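Side-chain contacts in stage II sporulation protein E (SpoIIE) (PDB 3ZT9), which probably acts as a manganese-dependent PP2C-type phosphatase in a stressosome signalling system adapted to control a secondary messenger: residues A[115-120]-A[133-138]; A[63-68]-A[84-89]; A[105-110]-A[152-157]; A[23-26]-A[31-34]. All blocks are in the same frame, centred on the assembly; numbering follows the deposited sequence. Where two conformers were deposited one is given.

Interaction 1 of 4, residues A[115-120]-A[133-138]; sequences ITPLAT and LIAKGS
Pro-117 and Ala-135 meet through their beta carbons, CB to CB at 3.9 Å, their closest approach. One step toward the other end of the contact, the CD2 methyl of Leu-118 meets the CD1 methyl of Leu-133 at 3.9 Å, the two side chains slanting across each other near the surface. The third pair is tighter. Thr-120 turns its methyl, not its hydroxyl, onto Leu-133: CG2 lies 3.3 Å from the backbone N and 3.8 Å from CB of Leu-133. Its chi1 of 85° puts CG2 anti to the carbonyl carbon and leaves OG1 on the other branch, where it makes a weak hydrogen bond to the carbonyl of Ile-100. No direct backbone hydrogen bond links the segments; water does. Water 2 bridges two carbonyls, donating to Leu-118 O at 2.8 Å and to Leu-133 O at 3.0 Å, while water 1 lies 2.7 Å from Leu-118 O and equally far from Leu-133 O. Further out, strand 95-101 positions both segments: Thr-120 pairs by backbone with Ile-100 and Ala-135 with Ala-98. Pro-117 also packs on Val-106 and Ile-108 of strand 105-110. Segment 115-120 leaves strand 113-115, the outer strand of one antiparallel sheet, and passes over to the other sheet, whose outer strand is 135-138. Its contact with 133-138 joins the outer strands of the two sheets at one margin of the beta sandwich, consistent with the PP2C fold.

Interaction 2 of 4, residues A[63-68]-A[84-89]; sequences TGLVNI and AALCRV
Apolar packing carries the contact between Ile-68 and Leu-86. Both CD1 and CG2 of Ile-68 come up to one methyl, CD2 of Leu-86, at 3.8 and 4.0 Å, and the two side chains cross at about a right angle. Leu-86 reaches them because its CG stands anti to the backbone N (chi1 171°), which sends CD2 from the strand toward the helix. Leu-65 approaches the same methyl from the preceding part of the helix, its CG 4.2 Å from Leu-86 CD2, and its CD1 lies against the aliphatic stem of Arg-88, 4.3 Å from CD. Here the first turn of helix 65-76 sits on the face of strand 82-90 that bears Leu-86 and Arg-88; helix 43-60 joins it over this sheet, in keeping with the PP2C fold, in which helices flank a two-sheet sandwich. Polar links run along the margin. Water 3 accepts from Gly-64 N at 3.2 Å and, weakly, from Arg-88 NE, while the guanidinium is held more firmly through NH2 by the side-chain oxygen of Asn-62. Just before the helix, Gly-64 takes the N-cap position; its backbone angles would drive a beta carbon against the carbonyl oxygen of Thr-63. Asn-67 folds back to donate from ND2 to Thr-63 OG1 at 3.0 Å, the hydroxyl lying slightly out of the amide plane, and Thr-63 OG1 also bonds to the backbone oxygen of Ser-60, which ties the helix start to the end of helix 43-60.

Interaction 3 of 4, residues A[105-110]-A[152-157]; sequences HVKILS and IQEGAV
His-105, at the start of strand 105-110, and Glu-154, in a type II turn from Gln-153 to Ala-156, bring their CA atoms within 6.5 Å, and the turn is closed by a backbone bond from Ala-156 N to Gln-153 O. The imidazole carries the contact. Glu-154 lays its CB over one face of the ring, toward the rim, in a CH-pi contact, 3.8 Å from the centroid and 17° off the normal. In Glu-154 the CG lies anti to the backbone N (chi1 -168°) and runs out past the ND1 and CE1 side of the ring, 3.6 Å from His-105 ND1; the bend at chi2 then carries the carboxylate off toward Lys-107, its plane 60° from that of the imidazole. At the ring edge, in plane, water 4 lies 2.8 Å from His-105 NE2 and donates to Gln-153 OE1 at 2.9 Å, joining strand and turn a second time. His-148 of strand 144-148 also meets the ring. With an alanine in place of His-105, Glu-154 CB would probably lose the ring face it rests on and water 4 its link to the strand, leaving the turn freer to move. Lys-107, kinked at its last two side-chain torsions, brings NZ to 4.0 Å from Glu-154 OE2, too far for a salt bridge; its firm partner is Thr-116 OG1. The turn is thus held to the sheet by ring packing and a water bridge, and the lysine-glutamate attraction is likely to add only a diffuse, solvent-weakened pull.

Interaction 4 of 4, residues A[23-26]-A[31-34]; sequences CLVK and VIFL
Val-25 and Leu-34 stand beside each other with chi1 values of 175° and -51°: the first puts CG1 of the valine anti to the backbone N and CG2 anti to the carbonyl carbon, and the second folds the leucine over until its CD2 rests against both methyls, 4.1 Å from Val-25 CG1 and from CG2. The two side chains lie alongside and point the same way. They form a non-hydrogen-bonded pair in the beta hairpin of strands 21-28 and 31-39, two adjacent, almost exactly antiparallel strands at one margin of a PP2C sandwich sheet. Val-25 also meets Val-6 and Ile-8 of strand 6-11, so this face is turned to the other sheet, in the sandwich interior, where Ile-32 adds its CG2, 4.5 Å from Val-25 CG1. The next pair, Lys-26 with Phe-33, is hydrogen-bonded both ways. Lys-26 N donates to Phe-33 O at 3.0 Å, in the carbonyl plane. Phe-33 N returns a shorter bond of 2.8 Å to Lys-26 O, nearly straight at 174°. Weak CA-H...O contacts run beside them, with Phe-33 O also receiving Val-25 CA at 3.3 Å. Lys-26 and Phe-33 project from the other face of the sheet, toward the helices: Lys-26 packs on Glu-58 of helix 43-60, both touch Met-61, and the phenyl group lies against Leu-86 and Arg-88 of the next strand. Besides its backbone bond, the carbonyl of Lys-26 meets the phenyl rim: its O lies in the ring plane, 3.9 Å from Phe-33 CD1.

Along the chain the order is interaction 4, then interaction 2, with interaction 3 enclosing interaction 1. Interactions 1, 2 and 4 reach the same five-stranded sheet: 2 and 4, centres about 10 Å apart, share it through neighbouring strands 31-39 and 82-90, bonded from Cys-87 N to Leu-34 O, while Ile-134 of interaction 1 packs on Leu-65 of interaction 2. Strand 105-110 of interaction 3 belongs to the second sheet. It meets interaction 2 across the sandwich interior, Val-106 against Ala-85 and Cys-87, and interaction 1 through Ile-115 N and Ile-108 O. Interactions 3 and 4, centres about 17 Å apart, do not touch. The four contacts together join sheets, helices and loops of the PP2C-type scaffold that carries the manganese sites.

Interaction 1 of 4, residues A[115-120]-A[133-138]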
loop_
_atom_site.group_PDB
_atom_site.type_symbol
_atom_site.label_atom_id
_atom_site.label_comp_id
_atom_site.label_asym_id
_atom_site.label_seq_id
_atom_site.Cartn_x
_atom_site.Cartn_y
_atom_site.Cartn_z
ATOM N N ILE A 115 3.439 4.034 -14.262
ATOM C CA ILE A 115 2.656 5.125 -13.706
ATOM C C ILE A 115 2.851 5.209 -12.204
ATOM O O ILE A 115 2.727 4.213 -11.499
ATOM C CB ILE A 115 1.141 4.877 -13.988
ATOM C CG1 ILE A 115 0.881 5.001 -15.500
ATOM C CG2 ILE A 115 0.327 5.909 -13.220
ATOM C CD1 ILE A 115 -0.479 4.354 -15.997
ATOM N N THR A 116 3.200 6.392 -11.718
ATOM C CA THR A 116 3.326 6.598 -10.287
ATOM C C THR A 116 2.214 7.550 -9.806
ATOM O O THR A 116 2.214 8.737 -10.136
ATOM C CB THR A 116 4.687 7.220 -9.966
ATOM O OG1 THR A 116 5.725 6.332 -10.404
ATOM C CG2 THR A 116 4.835 7.472 -8.458
ATOM N N PRO A 117 1.240 7.014 -9.071
ATOM C CA PRO A 117 0.165 7.871 -8.554
ATOM C C PRO A 117 0.687 8.944 -7.638
ATOM O O PRO A 117 1.612 8.707 -6.860
ATOM C CB PRO A 117 -0.729 6.898 -7.776
ATOM C CG PRO A 117 -0.515 5.566 -8.519
ATOM C CD PRO A 117 0.980 5.575 -8.822
ATOM N N LEU A 118 0.068 10.110 -7.726
ATOM C CA LEU A 118 0.408 11.253 -6.907
ATOM C C LEU A 118 -0.239 11.150 -5.535
ATOM O O LEU A 118 -1.448 10.912 -5.440
ATOM C CB LEU A 118 -0.099 12.504 -7.595
ATOM C CG LEU A 118 0.034 13.766 -6.748
ATOM C CD1 LEU A 118 1.501 13.968 -6.369
ATOM C CD2 LEU A 118 -0.510 14.946 -7.545
ATOM N N ALA A 119 0.572 11.322 -4.500
ATOM C CA ALA A 119 0.122 11.310 -3.122
ATOM C C ALA A 119 -0.469 12.654 -2.775
ATOM O O ALA A 119 -0.041 13.681 -3.290
ATOM C CB ALA A 119 1.297 11.034 -2.145
ATOM N N THR A 120 -1.447 12.626 -1.887
ATOM C CA THR A 120 -1.933 13.866 -1.272
ATOM C C THR A 120 -1.313 13.982 0.107
ATOM O O THR A 120 -1.398 13.059 0.864
ATOM C CB THR A 120 -3.472 13.847 -1.152
ATOM O OG1 THR A 120 -3.863 13.180 0.042
ATOM C CG2 THR A 120 -4.076 13.118 -2.331
ATOM N N LEU A 133 -6.825 12.963 -4.081
ATOM C CA LEU A 133 -6.597 12.898 -5.528
ATOM C C LEU A 133 -6.551 11.442 -5.971
ATOM O O LEU A 133 -5.595 10.722 -5.708
ATOM C CB LEU A 133 -5.306 13.607 -5.918
ATOM C CG LEU A 133 -5.453 15.121 -6.092
ATOM C CD1 LEU A 133 -4.100 15.737 -6.364
ATOM C CD2 LEU A 133 -6.421 15.461 -7.215
ATOM N N ILE A 134 -7.606 10.990 -6.628
ATOM C CA ILE A 134 -7.637 9.587 -7.047
ATOM C C ILE A 134 -7.088 9.456 -8.445
ATOM O O ILE A 134 -7.629 10.042 -9.401
ATOM C CB ILE A 134 -9.092 9.066 -7.049
ATOM C CG1 ILE A 134 -9.627 9.087 -5.618
ATOM C CG2 ILE A 134 -9.149 7.656 -7.619
ATOM C CD1 ILE A 134 -11.165 8.888 -5.500
ATOM N N ALA A 135 -6.011 8.692 -8.563
ATOM C CA ALA A 135 -5.459 8.372 -9.870
ATOM C C ALA A 135 -6.274 7.250 -10.464
ATOM O O ALA A 135 -6.723 6.372 -9.754
ATOM C CB ALA A 135 -4.010 7.929 -9.711
ATOM N N LYS A 136 -6.421 7.240 -11.774
ATOM C CA LYS A 136 -7.212 6.180 -12.398
ATOM C C LYS A 136 -6.485 5.673 -13.598
ATOM O O LYS A 136 -5.838 6.449 -14.268
ATOM C CB LYS A 136 -8.527 6.773 -12.887
ATOM C CG LYS A 136 -9.414 7.156 -11.724
ATOM C CD LYS A 136 -10.780 7.566 -12.151
ATOM C CE LYS A 136 -11.610 7.897 -10.929
ATOM N NZ LYS A 136 -12.947 8.400 -11.311
ATOM N N GLY A 137 -6.624 4.386 -13.919
ATOM C CA GLY A 137 -5.951 3.869 -15.101
ATOM C C GLY A 137 -6.638 2.620 -15.611
ATOM O O GLY A 137 -7.662 2.195 -15.053
ATOM N N SER A 138 -6.101 2.073 -16.706
ATOM C CA SER A 138 -6.626 0.852 -17.313
ATOM C C SER A 138 -5.755 -0.299 -16.877
ATOM O O SER A 138 -4.520 -0.171 -16.863
ATOM C CB SER A 138 -6.547 0.945 -18.838
ATOM O OG SER A 138 -7.220 2.104 -19.292
HETATM O O HOH W 1 -3.654 10.411 -3.922
HETATM O O HOH W 2 -3.226 10.387 -7.564
#

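Interaction 2 of 4, residues A[63-68]-A[84-89]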
loop_
_atom_site.group_PDB
_atom_site.type_symbol
_atom_site.label_atom_id
_atom_site.label_comp_id
_atom_site.label_asym_id
_atom_site.label_seq_id
_atom_site.Cartn_x
_atom_site.Cartn_y
_atom_site.Cartn_z
ATOM N N THR A 63 -17.269 1.063 -0.957
ATOM C CA THR A 63 -17.953 2.345 -0.799
ATOM C C THR A 63 -17.264 3.516 -1.504
ATOM O O THR A 63 -17.753 4.644 -1.441
ATOM C CB THR A 63 -18.100 2.752 0.682
ATOM O OG1 THR A 63 -16.818 2.894 1.286
ATOM C CG2 THR A 63 -18.919 1.736 1.464
ATOM N N GLY A 64 -16.133 3.264 -2.154
ATOM C CA GLY A 64 -15.432 4.321 -2.876
ATOM C C GLY A 64 -14.303 4.919 -2.061
ATOM O O GLY A 64 -14.396 5.023 -0.847
ATOM N N LEU A 65 -13.195 5.261 -2.723
ATOM C CA LEU A 65 -11.989 5.670 -2.014
ATOM C C LEU A 65 -12.206 6.933 -1.151
ATOM O O LEU A 65 -11.584 7.083 -0.099
ATOM C CB LEU A 65 -10.837 5.878 -3.024
ATOM C CG LEU A 65 -10.071 4.603 -3.369
ATOM C CD1 LEU A 65 -11.040 3.611 -4.041
ATOM C CD2 LEU A 65 -8.856 4.927 -4.294
ATOM N N VAL A 66 -13.064 7.852 -1.586
ATOM C CA VAL A 66 -13.273 9.050 -0.785
ATOM C C VAL A 66 -13.815 8.674 0.577
ATOM O O VAL A 66 -13.288 9.091 1.618
ATOM C CB VAL A 66 -14.224 10.043 -1.493
ATOM C CG1 VAL A 66 -14.728 11.106 -0.504
ATOM C CG2 VAL A 66 -13.506 10.671 -2.715
ATOM N N ASN A 67 -14.877 7.882 0.566
ATOM C CA ASN A 67 -15.448 7.393 1.817
ATOM C C ASN A 67 -14.431 6.580 2.618
ATOM O O ASN A 67 -14.308 6.750 3.835
ATOM C CB ASN A 67 -16.680 6.543 1.559
ATOM C CG ASN A 67 -17.470 6.290 2.825
ATOM O OD1 ASN A 67 -18.031 7.216 3.416
ATOM N ND2 ASN A 67 -17.511 5.039 3.257
ATOM N N ILE A 68 -13.696 5.706 1.942
ATOM C CA ILE A 68 -12.741 4.839 2.636
ATOM C C ILE A 68 -11.714 5.654 3.425
ATOM O O ILE A 68 -11.477 5.396 4.604
ATOM C CB ILE A 68 -12.024 3.898 1.679
ATOM C CG1 ILE A 68 -12.968 2.790 1.198
ATOM C CG2 ILE A 68 -10.788 3.264 2.365
ATOM C CD1 ILE A 68 -12.490 2.121 -0.103
ATOM N N ALA A 84 -1.320 6.221 4.404
ATOM C CA ALA A 84 -1.808 4.960 3.795
ATOM C C ALA A 84 -2.062 5.122 2.306
ATOM O O ALA A 84 -2.356 6.212 1.826
ATOM C CB ALA A 84 -3.123 4.538 4.476
ATOM N N ALA A 85 -1.937 4.021 1.588
ATOM C CA ALA A 85 -2.229 3.981 0.159
ATOM C C ALA A 85 -3.214 2.851 -0.040
ATOM O O ALA A 85 -3.116 1.837 0.643
ATOM C CB ALA A 85 -0.958 3.673 -0.600
ATOM N N LEU A 86 -4.112 2.993 -1.012
ATOM C CA LEU A 86 -4.976 1.908 -1.404
ATOM C C LEU A 86 -5.081 1.918 -2.926
ATOM O O LEU A 86 -5.238 2.988 -3.554
ATOM C CB LEU A 86 -6.358 2.138 -0.802
ATOM C CG LEU A 86 -7.457 1.194 -1.279
ATOM C CD1 LEU A 86 -7.127 -0.182 -0.839
ATOM C CD2 LEU A 86 -8.797 1.653 -0.664
ATOM N N CYS A 87 -4.973 0.734 -3.499
ATOM C CA CYS A 87 -5.201 0.519 -4.936
ATOM C C CYS A 87 -6.387 -0.400 -5.057
ATOM O O CYS A 87 -6.456 -1.427 -4.383
ATOM C CB CYS A 87 -4.030 -0.210 -5.608
ATOM S SG CYS A 87 -2.516 0.715 -5.799
ATOM N N ARG A 88 -7.307 -0.067 -5.941
ATOM C CA ARG A 88 -8.482 -0.912 -6.141
ATOM C C ARG A 88 -8.379 -1.370 -7.585
ATOM O O ARG A 88 -8.393 -0.548 -8.483
ATOM C CB ARG A 88 -9.781 -0.121 -5.921
ATOM C CG ARG A 88 -11.086 -0.907 -6.247
ATOM C CD ARG A 88 -12.330 0.026 -6.010
ATOM N NE ARG A 88 -13.621 -0.670 -6.072
ATOM C CZ ARG A 88 -14.230 -1.009 -7.198
ATOM N NH1 ARG A 88 -13.667 -0.740 -8.373
ATOM N NH2 ARG A 88 -15.400 -1.626 -7.158
ATOM N N VAL A 89 -8.209 -2.664 -7.789
ATOM C CA VAL A 89 -7.995 -3.201 -9.143
ATOM C C VAL A 89 -9.178 -4.030 -9.576
ATOM O O VAL A 89 -9.418 -5.120 -9.051
ATOM C CB VAL A 89 -6.748 -4.091 -9.159
ATOM C CG1 VAL A 89 -6.383 -4.459 -10.590
ATOM C CG2 VAL A 89 -5.604 -3.347 -8.436
HETATM O O HOH W 3 -14.336 0.914 -3.279
#

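Interaction 3 of 4, residues A[105-110]-A[152-157]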
loop_
_atom_site.group_PDB
_atom_site.type_symbol
_atom_site.label_atom_id
_atom_site.label_comp_id
_atom_site.label_asym_id
_atom_site.label_seq_id
_atom_site.Cartn_x
_atom_site.Cartn_y
_atom_site.Cartn_z
ATOM N N HIS A 105 4.490 4.746 -1.127
ATOM C CA HIS A 105 4.824 4.799 -2.552
ATOM C C HIS A 105 4.106 3.725 -3.331
ATOM O O HIS A 105 4.086 2.558 -2.917
ATOM C CB HIS A 105 6.335 4.648 -2.665
ATOM C CG HIS A 105 7.067 5.721 -1.932
ATOM N ND1 HIS A 105 6.964 7.054 -2.280
ATOM C CD2 HIS A 105 7.878 5.674 -0.851
ATOM C CE1 HIS A 105 7.686 7.777 -1.444
ATOM N NE2 HIS A 105 8.251 6.965 -0.566
ATOM N N VAL A 106 3.524 4.118 -4.467
ATOM C CA VAL A 106 2.875 3.149 -5.358
ATOM C C VAL A 106 3.480 3.256 -6.719
ATOM O O VAL A 106 3.711 4.361 -7.187
ATOM C CB VAL A 106 1.387 3.484 -5.481
ATOM C CG1 VAL A 106 0.692 2.543 -6.517
ATOM C CG2 VAL A 106 0.708 3.349 -4.090
ATOM N N LYS A 107 3.747 2.121 -7.372
ATOM C CA LYS A 107 4.171 2.185 -8.788
ATOM C C LYS A 107 3.396 1.110 -9.520
ATOM O O LYS A 107 3.272 -0.011 -9.027
ATOM C CB LYS A 107 5.665 1.948 -8.918
ATOM C CG LYS A 107 6.260 2.474 -10.273
ATOM C CD LYS A 107 7.765 2.534 -10.208
ATOM C CE LYS A 107 8.247 3.565 -9.207
ATOM N NZ LYS A 107 8.123 4.959 -9.701
ATOM N N ILE A 108 2.916 1.458 -10.702
ATOM C CA ILE A 108 2.102 0.557 -11.485
ATOM C C ILE A 108 2.770 0.404 -12.851
ATOM O O ILE A 108 2.917 1.364 -13.597
ATOM C CB ILE A 108 0.689 1.102 -11.613
ATOM C CG1 ILE A 108 0.074 1.248 -10.211
ATOM C CG2 ILE A 108 -0.144 0.203 -12.552
ATOM C CD1 ILE A 108 -1.260 2.019 -10.154
ATOM N N LEU A 109 3.228 -0.805 -13.144
ATOM C CA LEU A 109 3.931 -1.067 -14.399
ATOM C C LEU A 109 2.875 -1.638 -15.318
ATOM O O LEU A 109 2.446 -2.764 -15.117
ATOM C CB LEU A 109 5.050 -2.100 -14.212
ATOM C CG LEU A 109 6.341 -1.644 -13.535
ATOM C CD1 LEU A 109 6.040 -0.949 -12.234
ATOM C CD2 LEU A 109 7.307 -2.858 -13.314
ATOM N N SER A 110 2.439 -0.879 -16.301
ATOM C CA SER A 110 1.300 -1.327 -17.101
ATOM C C SER A 110 1.574 -1.245 -18.565
ATOM O O SER A 110 2.521 -0.566 -19.015
ATOM C CB SER A 110 0.043 -0.502 -16.774
ATOM O OG SER A 110 0.027 0.711 -17.517
ATOM N N ILE A 152 11.263 1.726 2.450
ATOM C CA ILE A 152 12.059 1.612 1.205
ATOM C C ILE A 152 12.017 2.952 0.462
ATOM O O ILE A 152 10.966 3.529 0.270
ATOM C CB ILE A 152 11.540 0.485 0.288
ATOM C CG1 ILE A 152 11.720 -0.876 0.971
ATOM C CG2 ILE A 152 12.257 0.477 -1.088
ATOM C CD1 ILE A 152 11.009 -1.999 0.286
ATOM N N GLN A 153 13.176 3.479 0.098
ATOM C CA GLN A 153 13.239 4.781 -0.562
ATOM C C GLN A 153 12.489 4.783 -1.907
ATOM O O GLN A 153 12.519 3.819 -2.645
ATOM C CB GLN A 153 14.709 5.205 -0.760
ATOM C CG GLN A 153 14.886 6.668 -1.186
ATOM C CD GLN A 153 14.392 7.652 -0.122
ATOM O OE1 GLN A 153 13.199 7.718 0.160
ATOM N NE2 GLN A 153 15.307 8.410 0.471
ATOM N N GLU A 154 11.791 5.872 -2.217
ATOM C CA GLU A 154 11.109 5.994 -3.489
ATOM C C GLU A 154 12.107 5.732 -4.624
ATOM O O GLU A 154 13.235 6.262 -4.610
ATOM C CB GLU A 154 10.531 7.412 -3.612
ATOM C CG GLU A 154 9.571 7.605 -4.733
ATOM C CD GLU A 154 10.254 7.973 -6.023
ATOM O OE1 GLU A 154 11.231 8.751 -5.983
ATOM O OE2 GLU A 154 9.800 7.481 -7.077
ATOM N N GLY A 155 11.720 4.878 -5.565
ATOM C CA GLY A 155 12.544 4.586 -6.727
ATOM C C GLY A 155 13.718 3.637 -6.523
ATOM O O GLY A 155 14.457 3.388 -7.457
ATOM N N ALA A 156 13.882 3.092 -5.320
ATOM C CA ALA A 156 14.960 2.136 -5.031
ATOM C C ALA A 156 14.867 0.800 -5.770
ATOM O O ALA A 156 15.891 0.164 -5.999
ATOM C CB ALA A 156 15.040 1.873 -3.512
ATOM N N VAL A 157 13.668 0.352 -6.125
ATOM C CA VAL A 157 13.506 -1.008 -6.637
ATOM C C VAL A 157 13.720 -1.033 -8.133
ATOM O O VAL A 157 13.053 -0.297 -8.854
ATOM C CB VAL A 157 12.077 -1.557 -6.321
ATOM C CG1 VAL A 157 11.948 -2.997 -6.763
ATOM C CG2 VAL A 157 11.789 -1.459 -4.860
HETATM O O HOH W 4 10.396 7.737 1.034
#

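Interaction 4 of 4, residues A[23-26]-A[31-34]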
loop_
_atom_site.group_PDB
_atom_site.type_symbol
_atom_site.label_atom_id
_atom_site.label_comp_id
_atom_site.label_asym_id
_atom_site.label_seq_id
_atom_site.Cartn_x
_atom_site.Cartn_y
_atom_site.Cartn_z
ATOM N N CYS A 23 -0.187 -4.204 6.092
ATOM C CA CYS A 23 -0.605 -4.537 4.719
ATOM C C CYS A 23 -2.001 -5.184 4.695
ATOM O O CYS A 23 -2.378 -5.907 5.620
ATOM C CB CYS A 23 0.405 -5.531 4.095
ATOM S SG CYS A 23 2.018 -4.778 3.857
ATOM N N LEU A 24 -2.749 -4.934 3.618
ATOM C CA LEU A 24 -4.035 -5.589 3.372
ATOM C C LEU A 24 -4.080 -6.026 1.913
ATOM O O LEU A 24 -3.708 -5.267 1.022
ATOM C CB LEU A 24 -5.183 -4.605 3.588
ATOM C CG LEU A 24 -6.581 -5.123 3.224
ATOM C CD1 LEU A 24 -7.031 -6.173 4.208
ATOM C CD2 LEU A 24 -7.566 -3.974 3.207
ATOM N N VAL A 25 -4.468 -7.267 1.690
ATOM C CA VAL A 25 -4.845 -7.754 0.365
ATOM C C VAL A 25 -6.201 -8.386 0.545
ATOM O O VAL A 25 -6.353 -9.319 1.325
ATOM C CB VAL A 25 -3.854 -8.811 -0.199
ATOM C CG1 VAL A 25 -4.362 -9.352 -1.506
ATOM C CG2 VAL A 25 -2.460 -8.133 -0.347
ATOM N N LYS A 26 -7.193 -7.907 -0.186
ATOM C CA LYS A 26 -8.536 -8.440 -0.024
ATOM C C LYS A 26 -9.201 -8.587 -1.382
ATOM O O LYS A 26 -9.170 -7.672 -2.188
ATOM C CB LYS A 26 -9.342 -7.532 0.921
ATOM C CG LYS A 26 -10.738 -8.083 1.318
ATOM C CD LYS A 26 -10.678 -9.556 1.736
ATOM C CE LYS A 26 -12.018 -10.143 2.263
ATOM N NZ LYS A 26 -13.167 -10.281 1.299
ATOM N N VAL A 31 -12.702 -7.917 -7.869
ATOM C CA VAL A 31 -12.024 -6.674 -7.463
ATOM C C VAL A 31 -11.073 -6.953 -6.325
ATOM O O VAL A 31 -11.474 -7.464 -5.278
ATOM C CB VAL A 31 -12.973 -5.601 -6.931
ATOM C CG1 VAL A 31 -12.220 -4.290 -6.644
ATOM C CG2 VAL A 31 -14.148 -5.355 -7.921
ATOM N N ILE A 32 -9.827 -6.543 -6.489
ATOM C CA ILE A 32 -8.806 -6.776 -5.480
ATOM C C ILE A 32 -8.393 -5.437 -4.869
ATOM O O ILE A 32 -8.170 -4.464 -5.602
ATOM C CB ILE A 32 -7.576 -7.476 -6.104
ATOM C CG1 ILE A 32 -7.998 -8.800 -6.742
ATOM C CG2 ILE A 32 -6.521 -7.717 -5.046
ATOM C CD1 ILE A 32 -6.863 -9.676 -7.167
ATOM N N PHE A 33 -8.331 -5.376 -3.546
ATOM C CA PHE A 33 -7.845 -4.188 -2.874
ATOM C C PHE A 33 -6.469 -4.473 -2.278
ATOM O O PHE A 33 -6.231 -5.526 -1.693
ATOM C CB PHE A 33 -8.793 -3.781 -1.762
ATOM C CG PHE A 33 -10.169 -3.378 -2.261
ATOM C CD1 PHE A 33 -11.089 -4.350 -2.641
ATOM C CD2 PHE A 33 -10.533 -2.045 -2.334
ATOM C CE1 PHE A 33 -12.372 -3.989 -3.095
ATOM C CE2 PHE A 33 -11.809 -1.686 -2.760
ATOM C CZ PHE A 33 -12.728 -2.667 -3.130
ATOM N N LEU A 34 -5.573 -3.512 -2.445
ATOM C CA LEU A 34 -4.203 -3.652 -1.960
ATOM C C LEU A 34 -3.888 -2.410 -1.168
ATOM O O LEU A 34 -3.996 -1.325 -1.712
ATOM C CB LEU A 34 -3.203 -3.703 -3.151
ATOM C CG LEU A 34 -3.510 -4.717 -4.271
ATOM C CD1 LEU A 34 -2.593 -4.424 -5.447
ATOM C CD2 LEU A 34 -3.278 -6.127 -3.799
#